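PDB 5F7U: cycloalternan-forming enzyme from Listeria monocytogenes serovar 1/2a, which belongs to glycoside hydrolase family 31, joining a TIM-barrel domain to several beta-rich domains, among them a family 6 carbohydrate-binding module. Local coordinates for residues D157-E162 with Y203-H208. The protein carries 1 engineered substitution. Numbering follows the deposited sequence.
Sequences DTLRME and YRMEVH
M161 and M205 meet tip to tip between two facing strands, and this is the tight spot of the contact: SD of M161 lies 3.7 Å from CE of M205, and CE of M161 sits 3.9 Å from SD of M205. The two thioethers get there differently. M205 runs out extended, its CG anti to the backbone N (chi1 -179°), and bends only at its last torsion, whereas M161 is folded at both chi2 and chi3. Beside them L159 slides past M205 in the opposite direction, CD2 of L159 4.1 Å from SD of M205, and the same methyl comes more loosely to CG2 of V207 at 4.3 Å. The strands run nearly antiparallel (162°), as in a beta sandwich; their segment axes come no nearer than 10.2 Å, so side chains alone bridge them. The outward side of 203-208 turns polar, and more open at R204 and E206: R204 NH1 makes a salt bridge to OE2 of E206 (2.8 Å), while buried H208 hydrogen-bonds through NE2 to OE1 of E206. Both segments lie in the galactose mutarotase-like domain. L151 touches both methionines, I196 touches L159 and V207; strands 148-153 and 333-338 flank 158-162, while 194-200 and 214-229 flank 203-208.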
loop_
_atom_site.group_PDB
_atom_site.type_symbol
_atom_site.label_atom_id
_atom_site.label_comp_id
_atom_site.label_asym_id
_atom_site.label_seq_id
_atom_site.Cartn_x
_atom_site.Cartn_y
_atom_site.Cartn_z
ATOM N N ASP A 157 -9.175 6.928 22.458
ATOM C CA ASP A 157 -8.125 7.618 21.686
ATOM C C ASP A 157 -8.545 8.092 20.279
ATOM O O ASP A 157 -7.688 8.464 19.489
ATOM C CB ASP A 157 -6.854 6.738 21.596
ATOM C CG ASP A 157 -7.097 5.375 20.952
ATOM O OD1 ASP A 157 -8.191 5.111 20.411
ATOM O OD2 ASP A 157 -6.174 4.536 21.007
ATOM N N THR A 158 -9.846 8.064 19.975
ATOM C CA THR A 158 -10.336 8.369 18.625
ATOM C C THR A 158 -11.589 9.236 18.762
ATOM O O THR A 158 -12.625 8.755 19.228
ATOM C CB THR A 158 -10.626 7.071 17.837
ATOM O OG1 THR A 158 -9.414 6.318 17.690
ATOM C CG2 THR A 158 -11.182 7.375 16.419
ATOM N N LEU A 159 -11.459 10.507 18.379
ATOM C CA LEU A 159 -12.521 11.504 18.538
ATOM C C LEU A 159 -13.302 11.657 17.246
ATOM O O LEU A 159 -12.707 11.773 16.183
ATOM C CB LEU A 159 -11.907 12.842 18.948
ATOM C CG LEU A 159 -12.806 14.085 18.994
ATOM C CD1 LEU A 159 -13.798 13.992 20.151
ATOM C CD2 LEU A 159 -11.958 15.344 19.114
ATOM N N ARG A 160 -14.624 11.670 17.345
ATOM C CA ARG A 160 -15.490 11.877 16.184
ATOM C C ARG A 160 -16.200 13.218 16.318
ATOM O O ARG A 160 -16.801 13.507 17.350
ATOM C CB ARG A 160 -16.538 10.759 16.097
ATOM C CG ARG A 160 -17.339 10.765 14.808
ATOM C CD ARG A 160 -18.424 9.722 14.924
ATOM N NE ARG A 160 -19.125 9.516 13.671
ATOM C CZ ARG A 160 -20.039 8.563 13.497
ATOM N NH1 ARG A 160 -20.359 7.739 14.507
ATOM N NH2 ARG A 160 -20.610 8.415 12.304
ATOM N N MET A 161 -16.150 14.020 15.259
ATOM C CA MET A 161 -16.873 15.293 15.188
ATOM C C MET A 161 -17.984 15.222 14.168
ATOM O O MET A 161 -17.739 14.815 13.047
ATOM C CB MET A 161 -15.927 16.393 14.712
ATOM C CG MET A 161 -15.408 17.267 15.808
ATOM S SD MET A 161 -14.226 16.358 16.778
ATOM C CE MET A 161 -12.838 16.441 15.625
ATOM N N GLU A 162 -19.187 15.660 14.555
ATOM C CA GLU A 162 -20.314 15.643 13.636
ATOM C C GLU A 162 -20.970 17.005 13.701
ATOM O O GLU A 162 -21.440 17.439 14.770
ATOM C CB GLU A 162 -21.304 14.530 13.979
ATOM C CG GLU A 162 -20.757 13.131 13.706
ATOM C CD GLU A 162 -21.679 12.064 14.251
ATOM O OE1 GLU A 162 -21.633 11.769 15.469
ATOM O OE2 GLU A 162 -22.470 11.550 13.452
ATOM N N TYR A 203 -14.886 29.950 18.903
ATOM C CA TYR A 203 -14.730 28.502 18.934
ATOM C C TYR A 203 -13.391 28.115 18.298
ATOM O O TYR A 203 -13.086 28.564 17.209
ATOM C CB TYR A 203 -15.886 27.792 18.211
ATOM C CG TYR A 203 -15.506 26.396 17.780
ATOM C CD1 TYR A 203 -15.440 25.353 18.718
ATOM C CD2 TYR A 203 -15.142 26.130 16.448
ATOM C CE1 TYR A 203 -15.043 24.072 18.327
ATOM C CE2 TYR A 203 -14.745 24.842 16.050
ATOM C CZ TYR A 203 -14.692 23.828 16.999
ATOM O OH TYR A 203 -14.285 22.566 16.636
ATOM N N ARG A 204 -12.603 27.306 19.003
ATOM C CA ARG A 204 -11.369 26.741 18.445
ATOM C C ARG A 204 -10.987 25.507 19.230
ATOM O O ARG A 204 -10.860 25.560 20.471
ATOM C CB ARG A 204 -10.221 27.770 18.483
ATOM C CG ARG A 204 -8.970 27.275 17.786
ATOM C CD ARG A 204 -7.873 28.333 17.774
ATOM N NE ARG A 204 -6.666 27.674 17.275
ATOM C CZ ARG A 204 -5.698 27.189 18.047
ATOM N NH1 ARG A 204 -5.738 27.358 19.373
ATOM N NH2 ARG A 204 -4.665 26.577 17.476
ATOM N N MET A 205 -10.794 24.401 18.506
ATOM C CA MET A 205 -10.436 23.118 19.110
ATOM C C MET A 205 -8.942 22.822 18.978
ATOM O O MET A 205 -8.370 22.995 17.902
ATOM C CB MET A 205 -11.212 21.989 18.424
ATOM C CG MET A 205 -10.922 20.609 18.994
ATOM S SD MET A 205 -11.739 19.286 18.101
ATOM C CE MET A 205 -13.457 19.579 18.514
ATOM N N GLU A 206 -8.344 22.370 20.077
ATOM C CA GLU A 206 -7.028 21.730 20.064
ATOM C C GLU A 206 -7.168 20.304 20.545
ATOM O O GLU A 206 -7.791 20.055 21.584
ATOM C CB GLU A 206 -6.051 22.443 21.003
ATOM C CG GLU A 206 -5.741 23.883 20.636
ATOM C CD GLU A 206 -4.802 24.588 21.614
ATOM O OE1 GLU A 206 -4.403 24.019 22.656
ATOM O OE2 GLU A 206 -4.493 25.762 21.351
ATOM N N VAL A 207 -6.515 19.385 19.841
ATOM C CA VAL A 207 -6.518 17.980 20.238
ATOM C C VAL A 207 -5.135 17.675 20.816
ATOM O O VAL A 207 -4.130 17.821 20.142
ATOM C CB VAL A 207 -6.852 17.061 19.037
ATOM C CG1 VAL A 207 -6.793 15.601 19.444
ATOM C CG2 VAL A 207 -8.257 17.387 18.521
ATOM N N HIS A 208 -5.110 17.274 22.081
ATOM C CA HIS A 208 -3.885 16.933 22.766
ATOM C C HIS A 208 -3.944 15.463 23.189
ATOM O O HIS A 208 -5.033 14.881 23.366
ATOM C CB HIS A 208 -3.715 17.783 24.046
ATOM C CG HIS A 208 -3.578 19.257 23.805
ATOM N ND1 HIS A 208 -2.381 19.921 23.953
ATOM C CD2 HIS A 208 -4.487 20.200 23.458
ATOM C CE1 HIS A 208 -2.550 21.208 23.696
ATOM N NE2 HIS A 208 -3.819 21.406 23.396
#